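Local coordinates for filamentous hemagglutinin (Bordetella pertussis, PDB 1RWR), which serves as an adhesin, its N-terminal secretion domain probably directing export through the two-partner secretion pathway, at residues L166-Q177 and Y215-Y226. Sequence-based numbering, arbitrary orientation.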
loop_
_atom_site.group_PDB
_atom_site.type_symbol
_atom_site.label_atom_id
_atom_site.label_comp_id
_atom_site.label_asym_id
_atom_site.label_seq_id
_atom_site.Cartn_x
_atom_site.Cartn_y
_atom_site.Cartn_z
ATOM N N LEU A 166 3.443 -11.473 3.485
ATOM C CA LEU A 166 4.388 -11.645 2.382
ATOM C C LEU A 166 4.101 -10.640 1.280
ATOM O O LEU A 166 2.960 -10.241 1.053
ATOM C CB LEU A 166 4.253 -13.043 1.775
ATOM C CG LEU A 166 4.480 -14.249 2.699
ATOM C CD1 LEU A 166 4.157 -15.534 1.918
ATOM C CD2 LEU A 166 5.900 -14.314 3.294
ATOM N N VAL A 167 5.130 -10.285 0.531
ATOM C CA VAL A 167 4.964 -9.337 -0.569
ATOM C C VAL A 167 5.746 -9.833 -1.779
ATOM O O VAL A 167 6.904 -10.214 -1.650
ATOM C CB VAL A 167 5.383 -7.906 -0.200
ATOM C CG1 VAL A 167 5.139 -6.950 -1.383
ATOM C CG2 VAL A 167 4.673 -7.430 1.018
ATOM N N LYS A 168 5.092 -9.845 -2.934
ATOM C CA LYS A 168 5.731 -10.209 -4.210
ATOM C C LYS A 168 5.689 -8.980 -5.121
ATOM O O LYS A 168 4.622 -8.384 -5.304
ATOM C CB LYS A 168 5.011 -11.385 -4.821
ATOM C CG LYS A 168 5.179 -12.636 -3.925
ATOM C CD LYS A 168 4.451 -13.847 -4.404
ATOM C CE LYS A 168 4.813 -15.113 -3.537
ATOM N NZ LYS A 168 5.972 -15.048 -2.520
ATOM N N LEU A 169 6.852 -8.602 -5.653
ATOM C CA LEU A 169 6.994 -7.419 -6.491
ATOM C C LEU A 169 7.387 -7.851 -7.893
ATOM O O LEU A 169 8.565 -8.121 -8.153
ATOM C CB LEU A 169 8.019 -6.473 -5.913
ATOM C CG LEU A 169 7.760 -6.009 -4.472
ATOM C CD1 LEU A 169 8.978 -5.354 -3.862
ATOM C CD2 LEU A 169 6.501 -5.107 -4.432
ATOM N N GLN A 170 6.389 -7.925 -8.761
ATOM C CA GLN A 170 6.552 -8.378 -10.150
ATOM C C GLN A 170 6.149 -7.308 -11.173
ATOM O O GLN A 170 5.868 -7.602 -12.350
ATOM C CB GLN A 170 5.797 -9.677 -10.367
ATOM C CG GLN A 170 6.336 -10.795 -9.499
ATOM C CD GLN A 170 5.392 -11.980 -9.364
ATOM O OE1 GLN A 170 4.395 -12.093 -10.074
ATOM N NE2 GLN A 170 5.730 -12.881 -8.459
ATOM N N GLY A 171 6.151 -6.050 -10.718
ATOM C CA GLY A 171 5.886 -4.900 -11.556
ATOM C C GLY A 171 6.425 -3.673 -10.850
ATOM O O GLY A 171 6.708 -3.733 -9.648
ATOM N N ALA A 172 6.590 -2.586 -11.591
ATOM C CA ALA A 172 7.291 -1.416 -11.073
ATOM C C ALA A 172 6.406 -0.577 -10.169
ATOM O O ALA A 172 5.194 -0.482 -10.358
ATOM C CB ALA A 172 7.820 -0.597 -12.200
ATOM N N VAL A 173 7.022 0.022 -9.167
ATOM C CA VAL A 173 6.352 0.995 -8.318
ATOM C C VAL A 173 7.131 2.272 -8.495
ATOM O O VAL A 173 8.339 2.309 -8.205
ATOM C CB VAL A 173 6.381 0.541 -6.884
ATOM C CG1 VAL A 173 5.756 1.574 -5.957
ATOM C CG2 VAL A 173 5.662 -0.788 -6.762
ATOM N N SER A 174 6.491 3.297 -9.039
ATOM C CA SER A 174 7.203 4.547 -9.346
ATOM C C SER A 174 6.271 5.718 -9.393
ATOM O O SER A 174 5.051 5.586 -9.412
ATOM C CB SER A 174 7.920 4.470 -10.702
ATOM O OG SER A 174 6.923 4.399 -11.694
ATOM N N SER A 175 6.848 6.898 -9.401
ATOM C CA SER A 175 6.100 8.065 -9.740
ATOM C C SER A 175 6.677 8.551 -11.064
ATOM O O SER A 175 7.824 8.271 -11.400
ATOM C CB SER A 175 6.215 9.157 -8.693
ATOM O OG SER A 175 5.729 8.714 -7.429
ATOM N N LYS A 176 5.890 9.340 -11.767
ATOM C CA LYS A 176 6.272 9.742 -13.113
ATOM C C LYS A 176 7.409 10.728 -13.085
ATOM O O LYS A 176 7.557 11.558 -12.170
ATOM C CB LYS A 176 5.060 10.287 -13.863
ATOM C CG LYS A 176 4.036 9.225 -14.090
ATOM C CD LYS A 176 2.894 9.724 -14.966
ATOM C CE LYS A 176 2.350 8.616 -15.854
ATOM N NZ LYS A 176 1.790 7.483 -15.109
ATOM N N GLN A 177 8.213 10.628 -14.146
ATOM C CA GLN A 177 9.471 11.319 -14.260
ATOM C C GLN A 177 9.237 12.825 -14.076
ATOM O O GLN A 177 8.374 13.424 -14.721
ATOM C CB GLN A 177 10.103 10.983 -15.641
ATOM C CG GLN A 177 11.591 11.294 -15.722
ATOM C CD GLN A 177 12.406 10.184 -15.134
ATOM O OE1 GLN A 177 12.959 10.327 -14.030
ATOM N NE2 GLN A 177 12.437 9.064 -15.816
ATOM N N TYR A 215 11.498 -16.060 1.143
ATOM C CA TYR A 215 11.565 -14.634 1.000
ATOM C C TYR A 215 10.252 -13.996 1.409
ATOM O O TYR A 215 9.241 -14.252 0.787
ATOM C CB TYR A 215 11.892 -14.281 -0.458
ATOM C CG TYR A 215 13.242 -14.798 -0.803
ATOM C CD1 TYR A 215 14.353 -14.278 -0.196
ATOM C CD2 TYR A 215 13.393 -15.849 -1.683
ATOM C CE1 TYR A 215 15.627 -14.759 -0.480
ATOM C CE2 TYR A 215 14.650 -16.341 -1.980
ATOM C CZ TYR A 215 15.758 -15.801 -1.362
ATOM O OH TYR A 215 16.996 -16.298 -1.650
ATOM N N ALA A 216 10.269 -13.175 2.454
ATOM C CA ALA A 216 9.103 -12.414 2.865
ATOM C C ALA A 216 8.757 -11.283 1.894
ATOM O O ALA A 216 7.580 -10.939 1.720
ATOM C CB ALA A 216 9.349 -11.842 4.244
ATOM N N ILE A 217 9.785 -10.716 1.278
ATOM C CA ILE A 217 9.641 -9.765 0.164
ATOM C C ILE A 217 10.436 -10.402 -0.954
ATOM O O ILE A 217 11.624 -10.740 -0.766
ATOM C CB ILE A 217 10.210 -8.369 0.495
ATOM C CG1 ILE A 217 9.474 -7.779 1.702
ATOM C CG2 ILE A 217 10.145 -7.465 -0.733
ATOM C CD1 ILE A 217 10.006 -6.484 2.245
ATOM N N ASP A 218 9.805 -10.580 -2.093
ATOM C CA ASP A 218 10.466 -11.141 -3.250
ATOM C C ASP A 218 10.125 -10.333 -4.476
ATOM O O ASP A 218 9.016 -10.381 -4.945
ATOM C CB ASP A 218 10.032 -12.593 -3.404
ATOM C CG ASP A 218 10.902 -13.370 -4.342
ATOM O OD1 ASP A 218 11.876 -12.831 -4.878
ATOM O OD2 ASP A 218 10.618 -14.565 -4.617
ATOM N N GLY A 219 11.093 -9.539 -4.932
ATOM C CA GLY A 219 10.958 -8.735 -6.135
ATOM C C GLY A 219 11.810 -9.305 -7.258
ATOM O O GLY A 219 12.960 -9.620 -7.059
ATOM N N THR A 220 11.230 -9.440 -8.430
ATOM C CA THR A 220 11.952 -9.833 -9.646
ATOM C C THR A 220 12.524 -8.619 -10.346
ATOM O O THR A 220 12.297 -7.505 -9.946
ATOM C CB THR A 220 10.997 -10.547 -10.619
ATOM O OG1 THR A 220 9.968 -9.657 -11.039
ATOM C CG2 THR A 220 10.218 -11.680 -9.960
ATOM N N ALA A 221 13.214 -8.849 -11.459
ATOM C CA ALA A 221 13.735 -7.745 -12.247
ATOM C C ALA A 221 12.646 -6.763 -12.639
ATOM O O ALA A 221 12.932 -5.590 -12.772
ATOM C CB ALA A 221 14.448 -8.269 -13.497
ATOM N N ALA A 222 11.409 -7.241 -12.807
ATOM C CA ALA A 222 10.287 -6.382 -13.184
ATOM C C ALA A 222 9.845 -5.443 -12.040
ATOM O O ALA A 222 9.167 -4.457 -12.293
ATOM C CB ALA A 222 9.113 -7.200 -13.648
ATOM N N GLY A 223 10.228 -5.773 -10.814
ATOM C CA GLY A 223 9.793 -5.038 -9.626
ATOM C C GLY A 223 10.678 -3.842 -9.295
ATOM O O GLY A 223 10.924 -3.576 -8.119
ATOM N N ALA A 224 11.129 -3.106 -10.303
ATOM C CA ALA A 224 11.941 -1.912 -10.077
ATOM C C ALA A 224 11.132 -0.866 -9.306
ATOM O O ALA A 224 9.925 -0.781 -9.467
ATOM C CB ALA A 224 12.412 -1.325 -11.389
ATOM N N MET A 225 11.808 -0.101 -8.455
ATOM C CA MET A 225 11.152 0.929 -7.649
ATOM C C MET A 225 11.874 2.259 -7.743
ATOM O O MET A 225 13.117 2.306 -7.765
ATOM C CB MET A 225 11.079 0.498 -6.199
ATOM C CG MET A 225 10.427 -0.829 -5.984
ATOM S SD MET A 225 10.373 -1.260 -4.197
ATOM C CE MET A 225 11.558 -2.129 -4.034
ATOM N N TYR A 226 11.079 3.328 -7.775
ATOM C CA TYR A 226 11.576 4.700 -7.791
ATOM C C TYR A 226 10.736 5.505 -6.800
ATOM O O TYR A 226 9.541 5.690 -6.990
ATOM C CB TYR A 226 11.523 5.218 -9.202
ATOM C CG TYR A 226 11.902 6.675 -9.405
ATOM C CD1 TYR A 226 13.125 7.155 -8.958
ATOM C CD2 TYR A 226 11.064 7.551 -10.080
ATOM C CE1 TYR A 226 13.490 8.493 -9.134
ATOM C CE2 TYR A 226 11.424 8.902 -10.256
ATOM C CZ TYR A 226 12.655 9.343 -9.774
ATOM O OH TYR A 226 13.098 10.639 -9.933
HETATM O O HOH W 1 7.234 -13.130 -0.859
HETATM O O HOH W 2 9.069 -16.360 -3.076
HETATM O O HOH W 3 8.047 -12.390 -6.785
HETATM O O HOH W 4 8.017 -3.030 -7.222
HETATM O O HOH W 5 7.244 6.825 -5.916
#
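Two successive coils of the right-handed parallel beta-helix pair here, Val167, Lys168 and Leu169 lying in register with Ile217, Asp218 and Gly219. Val167 N donates to Ala216 O (2.8 Å), Asp218 N to Val167 O, Leu169 N to Asp218 O and Thr220 N to Leu169 O; the third is nearly straight at N-H (171°), though its donor sits 32° out of the carbonyl plane. A type I turn, Thr220 to Gly223, then adds two residues to the later coil, and pairing resumes where Val173 N meets Ala224 O and Tyr226 N meets Val173 O. Inside the helix, Leu169 CD1 touches both Ile217 CG2 (4.0 Å) and Met225 CE (4.1 Å); Val167 and Ile217 both rest on Val186 of strand 183-188. The Tyr226 ring meets Ser175 O edge-on and in plane, CD2 3.6 Å from it, because chi1 of 175° swings CG away from the backbone N. On the outer face, Lys168 NZ donates to a water (2.8 Å) that lies 2.8 Å from Tyr215 O, while Asp218 salt-bridges Arg242 of the next coil. Backbone bonds and apolar contacts thus hold successive coils together, the ladder breaking at the turn and resuming two residues out of step, with the Asp218 carboxylate held mainly by Arg242.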